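Probable threonyl-tRNA synthetase 1 (Aeropyrum pernix, PDB 3A32) probably catalyses the attachment of threonine to its tRNA in two steps, through a threonyl-adenylate made with ATP, but lacks the domain that would remove mischarged serine. Local coordinates at residues Lys7-Tyr12 / Tyr152-Val157; Glu326-Arg331 / Asp419-Lys424. All coordinates share one frame; numbering follows the deposited sequence.

Contact 1: residues Lys7-Tyr12 / Tyr152-Val157; sequences KTHIDY and YGLLRV. With SO4 (sulfate ion), chain B.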
ATOM      1  N   LYS A   7       5.977 -25.688 -17.397  1.00 12.32           N
ATOM      2  CA  LYS A   7       5.563 -24.273 -16.953  1.00 12.42           C
ATOM      3  C   LYS A   7       5.807 -24.050 -15.467  1.00 12.08           C
ATOM      4  O   LYS A   7       5.238 -24.738 -14.614  1.00 12.67           O
ATOM      5  CB  LYS A   7       4.112 -23.905 -17.266  1.00 11.78           C
ATOM      6  CG  LYS A   7       3.892 -23.171 -18.611  1.00 12.51           C
ATOM      7  CD  LYS A   7       2.523 -22.447 -18.694  1.00 10.71           C
ATOM      8  CE  LYS A   7       2.026 -22.379 -20.144  1.00 13.13           C
ATOM      9  NZ  LYS A   7       0.885 -21.449 -20.357  1.00 11.86           N
ATOM     10  N   THR A   8       6.690 -23.107 -15.180  1.00 11.42           N
ATOM     11  CA  THR A   8       6.941 -22.646 -13.814  1.00 10.76           C
ATOM     12  C   THR A   8       6.215 -21.306 -13.562  1.00 11.00           C
ATOM     13  O   THR A   8       5.651 -20.717 -14.496  1.00 10.94           O
ATOM     14  CB  THR A   8       8.457 -22.518 -13.582  1.00 10.68           C
ATOM     15  OG1 THR A   8       8.950 -21.453 -14.384  1.00  8.99           O
ATOM     16  CG2 THR A   8       9.180 -23.858 -14.000  1.00 12.88           C
ATOM     17  N   HIS A   9       6.192 -20.856 -12.293  1.00 10.66           N
ATOM     18  CA  HIS A   9       5.717 -19.536 -11.929  1.00  9.30           C
ATOM     19  C   HIS A   9       6.410 -18.424 -12.746  1.00  9.87           C
ATOM     20  O   HIS A   9       5.844 -17.380 -12.959  1.00 11.35           O
ATOM     21  CB  HIS A   9       5.921 -19.304 -10.422  1.00  9.08           C
ATOM     22  CG  HIS A   9       7.357 -19.094 -10.000  1.00  7.29           C
ATOM     23  ND1 HIS A   9       8.239 -20.130  -9.766  1.00  7.39           N
ATOM     24  CD2 HIS A   9       8.054 -17.960  -9.758  1.00  7.53           C
ATOM     25  CE1 HIS A   9       9.411 -19.646  -9.390  1.00  5.20           C
ATOM     26  NE2 HIS A   9       9.325 -18.329  -9.377  1.00  5.55           N
ATOM     27  N   ILE A  10       7.619 -18.637 -13.214  1.00  9.93           N
ATOM     28  CA  ILE A  10       8.298 -17.629 -14.098  1.00 10.09           C
ATOM     29  C   ILE A  10       7.519 -17.448 -15.405  1.00  9.51           C
ATOM     30  O   ILE A  10       7.446 -16.335 -15.939  1.00 10.68           O
ATOM     31  CB  ILE A  10       9.810 -18.027 -14.390  1.00  9.73           C
ATOM     32  CG1 ILE A  10      10.685 -17.799 -13.157  1.00 10.95           C
ATOM     33  CG2 ILE A  10      10.433 -17.215 -15.538  1.00 10.67           C
ATOM     34  CD1 ILE A  10      11.963 -18.744 -13.118  1.00 10.72           C
ATOM     35  N   ASP A  11       6.960 -18.547 -15.904  1.00  8.89           N
ATOM     36  CA  ASP A  11       6.117 -18.577 -17.101  1.00 10.11           C
ATOM     37  C   ASP A  11       4.727 -17.981 -16.842  1.00  9.29           C
ATOM     38  O   ASP A  11       4.263 -17.127 -17.586  1.00  9.87           O
ATOM     39  CB  ASP A  11       5.951 -20.042 -17.573  1.00 10.33           C
ATOM     40  CG  ASP A  11       7.278 -20.653 -18.032  1.00 12.10           C
ATOM     41  OD1 ASP A  11       7.988 -19.978 -18.805  1.00 13.58           O
ATOM     42  OD2 ASP A  11       7.601 -21.779 -17.632  1.00 12.82           O
ATOM     43  N   TYR A  12       4.058 -18.468 -15.805  1.00  8.18           N
ATOM     44  CA  TYR A  12       2.778 -17.894 -15.388  1.00  7.97           C
ATOM     45  C   TYR A  12       2.880 -16.415 -15.052  1.00  8.51           C
ATOM     46  O   TYR A  12       2.051 -15.642 -15.527  1.00  9.04           O
ATOM     47  CB  TYR A  12       2.224 -18.650 -14.176  1.00  7.07           C
ATOM     48  CG  TYR A  12       1.836 -20.062 -14.488  1.00  6.98           C
ATOM     49  CD1 TYR A  12       0.835 -20.345 -15.437  1.00  7.26           C
ATOM     50  CD2 TYR A  12       2.492 -21.115 -13.891  1.00  9.76           C
ATOM     51  CE1 TYR A  12       0.476 -21.624 -15.725  1.00  8.23           C
ATOM     52  CE2 TYR A  12       2.160 -22.444 -14.203  1.00 10.02           C
ATOM     53  CZ  TYR A  12       1.138 -22.671 -15.101  1.00  7.88           C
ATOM     54  OH  TYR A  12       0.778 -23.950 -15.365  1.00 10.43           O
ATOM     55  N   TYR A 152      16.495 -17.479  -7.773  1.00  9.90           N
ATOM     56  CA  TYR A 152      15.552 -18.298  -8.540  1.00  9.28           C
ATOM     57  C   TYR A 152      14.170 -17.654  -8.582  1.00  9.03           C
ATOM     58  O   TYR A 152      13.491 -17.522  -7.569  1.00  9.32           O
ATOM     59  CB  TYR A 152      15.486 -19.767  -8.045  1.00  9.20           C
ATOM     60  CG  TYR A 152      14.582 -20.573  -8.937  1.00  9.42           C
ATOM     61  CD1 TYR A 152      14.932 -20.828 -10.273  1.00  9.81           C
ATOM     62  CD2 TYR A 152      13.342 -20.982  -8.500  1.00  9.27           C
ATOM     63  CE1 TYR A 152      14.071 -21.494 -11.143  1.00 10.28           C
ATOM     64  CE2 TYR A 152      12.472 -21.688  -9.358  1.00 12.98           C
ATOM     65  CZ  TYR A 152      12.846 -21.925 -10.673  1.00 11.30           C
ATOM     66  OH  TYR A 152      11.996 -22.611 -11.499  1.00 11.96           O
ATOM     67  N   GLY A 153      13.759 -17.240  -9.766  1.00  8.65           N
ATOM     68  CA  GLY A 153      12.431 -16.701  -9.952  1.00  8.44           C
ATOM     69  C   GLY A 153      11.974 -15.712  -8.878  1.00  8.46           C
ATOM     70  O   GLY A 153      12.632 -14.716  -8.626  1.00  7.82           O
ATOM     71  N   LEU A 154      10.819 -16.001  -8.270  1.00  7.86           N
ATOM     72  CA  LEU A 154      10.245 -15.202  -7.193  1.00  7.84           C
ATOM     73  C   LEU A 154      10.574 -15.836  -5.841  1.00  7.23           C
ATOM     74  O   LEU A 154      10.293 -15.244  -4.783  1.00  8.36           O
ATOM     75  CB  LEU A 154       8.704 -15.062  -7.360  1.00  7.41           C
ATOM     76  CG  LEU A 154       8.175 -14.228  -8.543  1.00  7.43           C
ATOM     77  CD1 LEU A 154       6.644 -14.359  -8.654  1.00  2.58           C
ATOM     78  CD2 LEU A 154       8.587 -12.751  -8.452  1.00  4.14           C
ATOM     79  N   LEU A 155      11.228 -16.990  -5.878  1.00  6.57           N
ATOM     80  CA  LEU A 155      11.415 -17.809  -4.650  1.00  6.93           C
ATOM     81  C   LEU A 155      12.544 -17.322  -3.785  1.00  7.16           C
ATOM     82  O   LEU A 155      12.421 -17.308  -2.567  1.00  7.11           O
ATOM     83  CB  LEU A 155      11.565 -19.299  -4.985  1.00  5.62           C
ATOM     84  CG  LEU A 155      10.401 -19.856  -5.827  1.00  6.32           C
ATOM     85  CD1 LEU A 155      10.449 -21.383  -5.840  1.00  8.79           C
ATOM     86  CD2 LEU A 155       9.038 -19.430  -5.336  1.00  4.95           C
ATOM     87  N   ARG A 156      13.652 -16.933  -4.435  1.00  7.65           N
ATOM     88  CA  ARG A 156      14.854 -16.450  -3.764  1.00  7.35           C
ATOM     89  C   ARG A 156      15.354 -15.205  -4.535  1.00  7.30           C
ATOM     90  O   ARG A 156      15.821 -15.297  -5.675  1.00  6.88           O
ATOM     91  CB  ARG A 156      15.870 -17.588  -3.732  1.00  7.83           C
ATOM     92  CG  ARG A 156      17.290 -17.246  -3.333  1.00 10.59           C
ATOM     93  CD  ARG A 156      17.504 -17.034  -1.860  1.00 16.03           C
ATOM     94  NE  ARG A 156      17.141 -18.207  -1.072  1.00 22.29           N
ATOM     95  CZ  ARG A 156      17.018 -18.213   0.261  1.00 25.33           C
ATOM     96  NH1 ARG A 156      17.259 -17.118   0.971  1.00 25.66           N
ATOM     97  NH2 ARG A 156      16.620 -19.305   0.892  1.00 24.11           N
ATOM     98  N   VAL A 157      15.190 -14.037  -3.924  1.00  6.78           N
ATOM     99  CA  VAL A 157      15.396 -12.776  -4.573  1.00  6.89           C
ATOM    100  C   VAL A 157      16.112 -11.810  -3.595  1.00  8.47           C
ATOM    101  O   VAL A 157      16.206 -12.091  -2.374  1.00  8.00           O
ATOM    102  CB  VAL A 157      14.033 -12.171  -5.074  1.00  7.27           C
ATOM    103  CG1 VAL A 157      13.410 -12.980  -6.247  1.00  6.57           C
ATOM    104  CG2 VAL A 157      12.984 -12.103  -3.946  1.00  8.00           C
TER
HETATM  105  S   SO4 B 472      -1.752 -23.927 -19.047  1.00 30.11           S
HETATM  106  O1  SO4 B 472      -3.179 -23.873 -19.410  1.00 32.96           O
HETATM  107  O2  SO4 B 472      -1.364 -24.341 -17.696  1.00 28.70           O
HETATM  108  O3  SO4 B 472      -1.253 -24.964 -19.925  1.00 34.40           O
HETATM  109  O4  SO4 B 472      -1.172 -22.609 -19.305  1.00 28.63           O
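H9 meets L154 through one nearly straight hydrogen bond: the backbone N of L154 gives its hydrogen to H9 NE2 at 3.0 Å, with an N-H...N angle of 173° and the donor close to the imidazole plane. Apolar groups cover both faces of that ring. L155 puts CD2 over one face, with CG 3.7 Å from H9 CE1, while the helix's own I10 CG1 lies across the other. Y152 comes to the edge, CE2 3.7 Å from H9 CE1, with the two ring planes turned 80° apart. I10 CD1 approaches Y152 CE1 obliquely, at 4.0 Å. G153 passes alongside, its CA against H9 NE2 and I10 CD1, and a beta-carbon there would fall 2.3 Å from H9 NE2; the positive phi also suits glycine.

The second shell sets these groups in place. H9 carries CG between its backbone N and carbonyl carbon (chi1 72°), and its ND1 is hydrogen-bonded to E326 on helix 317-327. A leucine in place of H9 would probably leave both the L154 amide and the E326 carboxylate without their mates. T8 and D11 form a capping box at the start of helix 9-15, T8 N giving to D11 OD2 at 2.9 Å; T8 OG1, at the N-cap, takes a weak bond from I10 N. On the other segment a classic beta bulge, in which L155 and R156 both face Y152, shapes the loop. Farther out, K7, Y12 and K396 hold a sulfate, probably from the crystallisation liquor.

Because NE2 accepts, the proton of a neutral imidazole would sit on ND1, facing E326, whose carboxylate is likely to favour that tautomer; H9 thus links the 152-157 loop to helix 317-327 by one hydrogen bond on each ring nitrogen.

Contact 2: residues Glu326-Arg331 / Asp419-Lys424; sequences EHRRGR and DLESMK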
ATOM      1  N   GLU A 326       2.372 -22.030  -9.300  1.00  8.49           N
ATOM      2  CA  GLU A 326       2.608 -23.408  -9.688  1.00  8.97           C
ATOM      3  C   GLU A 326       1.538 -24.376  -9.219  1.00  8.29           C
ATOM      4  O   GLU A 326       0.952 -25.069 -10.049  1.00  7.84           O
ATOM      5  CB  GLU A 326       4.038 -23.849  -9.351  1.00  8.46           C
ATOM      6  CG  GLU A 326       5.087 -23.121 -10.277  1.00  9.23           C
ATOM      7  CD  GLU A 326       6.544 -23.337  -9.807  1.00 11.29           C
ATOM      8  OE1 GLU A 326       6.701 -24.195  -8.932  1.00 12.58           O
ATOM      9  OE2 GLU A 326       7.510 -22.648 -10.277  1.00 12.24           O
ATOM     10  N   HIS A 327       1.209 -24.370  -7.922  1.00  8.17           N
ATOM     11  CA  HIS A 327       0.170 -25.245  -7.390  1.00  8.02           C
ATOM     12  C   HIS A 327      -1.176 -25.055  -8.121  1.00  8.85           C
ATOM     13  O   HIS A 327      -1.898 -26.028  -8.335  1.00  8.07           O
ATOM     14  CB  HIS A 327       0.023 -25.028  -5.877  1.00  8.67           C
ATOM     15  CG  HIS A 327      -1.019 -25.887  -5.223  1.00 10.39           C
ATOM     16  ND1 HIS A 327      -0.894 -27.255  -5.103  1.00 13.20           N
ATOM     17  CD2 HIS A 327      -2.192 -25.564  -4.630  1.00 10.12           C
ATOM     18  CE1 HIS A 327      -1.956 -27.737  -4.492  1.00 11.58           C
ATOM     19  NE2 HIS A 327      -2.764 -26.731  -4.204  1.00 13.88           N
ATOM     20  N   ARG A 328      -1.485 -23.818  -8.525  1.00  9.08           N
ATOM     21  CA  ARG A 328      -2.770 -23.505  -9.187  1.00  9.65           C
ATOM     22  C   ARG A 328      -2.678 -23.188 -10.667  1.00  9.64           C
ATOM     23  O   ARG A 328      -3.614 -22.694 -11.244  1.00  8.58           O
ATOM     24  CB  ARG A 328      -3.495 -22.385  -8.467  1.00  9.04           C
ATOM     25  CG  ARG A 328      -4.122 -22.872  -7.160  1.00  9.19           C
ATOM     26  CD  ARG A 328      -5.606 -23.169  -7.371  1.00  8.47           C
ATOM     27  NE  ARG A 328      -6.205 -23.899  -6.245  1.00  8.30           N
ATOM     28  CZ  ARG A 328      -6.722 -23.323  -5.162  1.00  9.47           C
ATOM     29  NH1 ARG A 328      -6.676 -21.984  -5.047  1.00  4.83           N
ATOM     30  NH2 ARG A 328      -7.245 -24.082  -4.162  1.00  6.09           N
ATOM     31  N   ARG A 329      -1.535 -23.491 -11.277  1.00 11.09           N
ATOM     32  CA  ARG A 329      -1.374 -23.359 -12.719  1.00 12.36           C
ATOM     33  C   ARG A 329      -1.886 -21.979 -13.242  1.00 13.28           C
ATOM     34  O   ARG A 329      -2.641 -21.900 -14.273  1.00 13.34           O
ATOM     35  CB  ARG A 329      -2.038 -24.550 -13.440  1.00 12.88           C
ATOM     36  CG  ARG A 329      -1.221 -25.897 -13.363  1.00 18.41           C
ATOM     37  CD  ARG A 329      -1.772 -26.844 -12.349  1.00 26.43           C
ATOM     38  NE  ARG A 329      -1.068 -28.136 -12.365  1.00 35.57           N
ATOM     39  CZ  ARG A 329      -0.453 -28.726 -11.323  1.00 36.98           C
ATOM     40  NH1 ARG A 329      -0.417 -28.166 -10.096  1.00 34.51           N
ATOM     41  NH2 ARG A 329       0.137 -29.910 -11.516  1.00 36.96           N
ATOM     42  N   GLY A 330      -1.444 -20.905 -12.572  1.00 10.63           N
ATOM     43  CA  GLY A 330      -1.683 -19.596 -13.075  1.00  9.21           C
ATOM     44  C   GLY A 330      -3.061 -19.059 -12.711  1.00  9.25           C
ATOM     45  O   GLY A 330      -3.416 -17.968 -13.161  1.00  8.43           O
ATOM     46  N   ARG A 331      -3.810 -19.795 -11.878  1.00  7.98           N
ATOM     47  CA  ARG A 331      -5.227 -19.469 -11.592  1.00  7.61           C
ATOM     48  C   ARG A 331      -5.409 -18.728 -10.281  1.00  8.00           C
ATOM     49  O   ARG A 331      -5.335 -19.318  -9.207  1.00  9.12           O
ATOM     50  CB  ARG A 331      -6.108 -20.723 -11.612  1.00  7.29           C
ATOM     51  CG  ARG A 331      -6.105 -21.445 -12.947  1.00  5.78           C
ATOM     52  CD  ARG A 331      -6.811 -20.666 -14.108  1.00  5.92           C
ATOM     53  NE  ARG A 331      -6.751 -21.409 -15.378  1.00  6.12           N
ATOM     54  CZ  ARG A 331      -7.419 -21.089 -16.483  1.00  8.66           C
ATOM     55  NH1 ARG A 331      -8.209 -20.007 -16.538  1.00  7.50           N
ATOM     56  NH2 ARG A 331      -7.300 -21.865 -17.550  1.00  9.02           N
ATOM     57  N   ASP A 419     -13.380 -22.445 -11.434  1.00 13.66           N
ATOM     58  CA  ASP A 419     -13.544 -23.082 -10.133  1.00 15.55           C
ATOM     59  C   ASP A 419     -12.208 -23.601  -9.630  1.00 14.82           C
ATOM     60  O   ASP A 419     -11.656 -24.532 -10.197  1.00 13.60           O
ATOM     61  CB  ASP A 419     -14.477 -24.273 -10.278  1.00 16.58           C
ATOM     62  CG  ASP A 419     -15.107 -24.652  -8.972  1.00 23.60           C
ATOM     63  OD1 ASP A 419     -15.833 -23.769  -8.432  1.00 30.84           O
ATOM     64  OD2 ASP A 419     -14.868 -25.789  -8.477  1.00 28.42           O
ATOM     65  N   LEU A 420     -11.690 -22.990  -8.575  1.00 15.46           N
ATOM     66  CA  LEU A 420     -10.303 -23.281  -8.152  1.00 16.46           C
ATOM     67  C   LEU A 420     -10.123 -24.686  -7.602  1.00 18.21           C
ATOM     68  O   LEU A 420      -9.079 -25.270  -7.803  1.00 19.39           O
ATOM     69  CB  LEU A 420      -9.765 -22.241  -7.174  1.00 14.63           C
ATOM     70  CG  LEU A 420      -9.703 -20.794  -7.677  1.00 13.83           C
ATOM     71  CD1 LEU A 420      -9.323 -19.893  -6.501  1.00  6.80           C
ATOM     72  CD2 LEU A 420      -8.736 -20.637  -8.906  1.00  9.19           C
ATOM     73  N   GLU A 421     -11.129 -25.216  -6.908  1.00 21.45           N
ATOM     74  CA  GLU A 421     -11.074 -26.613  -6.389  1.00 23.94           C
ATOM     75  C   GLU A 421     -11.017 -27.641  -7.515  1.00 22.92           C
ATOM     76  O   GLU A 421     -10.020 -28.365  -7.643  1.00 23.79           O
ATOM     77  CB  GLU A 421     -12.215 -26.945  -5.392  1.00 24.98           C
ATOM     78  CG  GLU A 421     -12.466 -25.906  -4.264  1.00 31.24           C
ATOM     79  CD  GLU A 421     -11.176 -25.456  -3.488  1.00 38.44           C
ATOM     80  OE1 GLU A 421     -10.400 -26.347  -2.992  1.00 36.81           O
ATOM     81  OE2 GLU A 421     -10.982 -24.200  -3.364  1.00 38.63           O
ATOM     82  N   SER A 422     -12.048 -27.679  -8.356  1.00 22.50           N
ATOM     83  CA  SER A 422     -12.067 -28.606  -9.495  1.00 21.17           C
ATOM     84  C   SER A 422     -11.082 -28.221 -10.616  1.00 19.83           C
ATOM     85  O   SER A 422     -10.736 -29.069 -11.470  1.00 19.41           O
ATOM     86  CB  SER A 422     -13.500 -28.747 -10.043  1.00 22.95           C
ATOM     87  OG  SER A 422     -13.957 -27.534 -10.653  1.00 24.30           O
ATOM     88  N   MET A 423     -10.592 -26.961 -10.601  1.00 17.83           N
ATOM     89  CA  MET A 423      -9.691 -26.464 -11.660  1.00 15.10           C
ATOM     90  C   MET A 423     -10.353 -26.567 -13.032  1.00 14.62           C
ATOM     91  O   MET A 423      -9.726 -26.978 -13.984  1.00 13.26           O
ATOM     92  CB  MET A 423      -8.342 -27.217 -11.681  1.00 15.40           C
ATOM     93  CG  MET A 423      -7.437 -26.955 -10.446  1.00 14.08           C
ATOM     94  SD  MET A 423      -6.776 -25.288 -10.363  1.00 14.69           S
ATOM     95  CE  MET A 423      -5.774 -25.257 -11.868  1.00  7.30           C
ATOM     96  N   LYS A 424     -11.624 -26.172 -13.107  1.00 14.95           N
ATOM     97  CA  LYS A 424     -12.410 -26.143 -14.326  1.00 15.72           C
ATOM     98  C   LYS A 424     -13.236 -24.870 -14.337  1.00 14.83           C
ATOM     99  O   LYS A 424     -13.637 -24.369 -13.273  1.00 14.30           O
ATOM    100  CB  LYS A 424     -13.366 -27.363 -14.395  1.00 16.05           C
ATOM    101  CG  LYS A 424     -12.633 -28.749 -14.439  1.00 19.68           C
ATOM    102  CD  LYS A 424     -13.552 -29.876 -14.962  1.00 19.76           C
ATOM    103  CE  LYS A 424     -13.138 -31.352 -14.630  1.00 24.49           C
ATOM    104  NZ  LYS A 424     -13.652 -32.352 -15.730  1.00 26.45           N
TER
HETATM  105  O   HOH W   1      -6.460 -27.070  -6.873  1.00 24.65           O
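R328 and M423 meet at the seam between the class II catalytic core and the anticodon-binding domain, where a Schellman motif with R329 as its C-prime residue ends helix 317-327. M423 touches mainly through its methyl: folded back by its bends at chi2 and chi3 (-69° and -63°), the chain brings CE to 3.4 Å from R328 O and 4.0 Å from R331 CG, while SD rests 3.8 Å from R328 CD.

Beside it, L420 lies across the R328 guanidinium, its CB 3.7 Å above the plane on one face, toward the rim, and its CD2 branch reaches R331 CB at 3.8 Å. The edge of that guanidinium is used differently: a water in its plane accepts from NE and donates weakly to L420 O. E421 OE2 is 3.8 Å from R328 NH2, a long salt bridge of charges alone, with the carboxylate turned 85° from the guanidinium. The stronger partners of R328 are carbonyls of F193 and K194 and the hydroxyl of Y324, which fix the group under L420. R331 makes a salt bridge to E392 and has a cation-pi contact with F418.

M423 and K424 both face D419, a G1 bulge in the turn joining strands 412-419 and 424-431. A beta-hairpin turn thus packs on the capped end of a core helix, within the core-plus-anticodon-domain architecture characteristic of class IIa synthetases.

How the contacts relate
The contacts follow in series along the chain, contact 1 closing before contact 2 opens, and their centres lie about 17 Å apart. They nevertheless touch, because the 7-12 segment sits against the end of helix 317-327. The polar link is a probable hydrogen bond of 2.7 Å between H9 ND1 and E326 OE2. Beside it Y12 packs on the turn that follows the helix, with its CD1 3.5 Å from G330 CA. One face of this junction thus receives the N-terminal helix and the other the anticodon-binding domain's hairpin. Both contacts lie away from the zinc site of C112, H166 and H310.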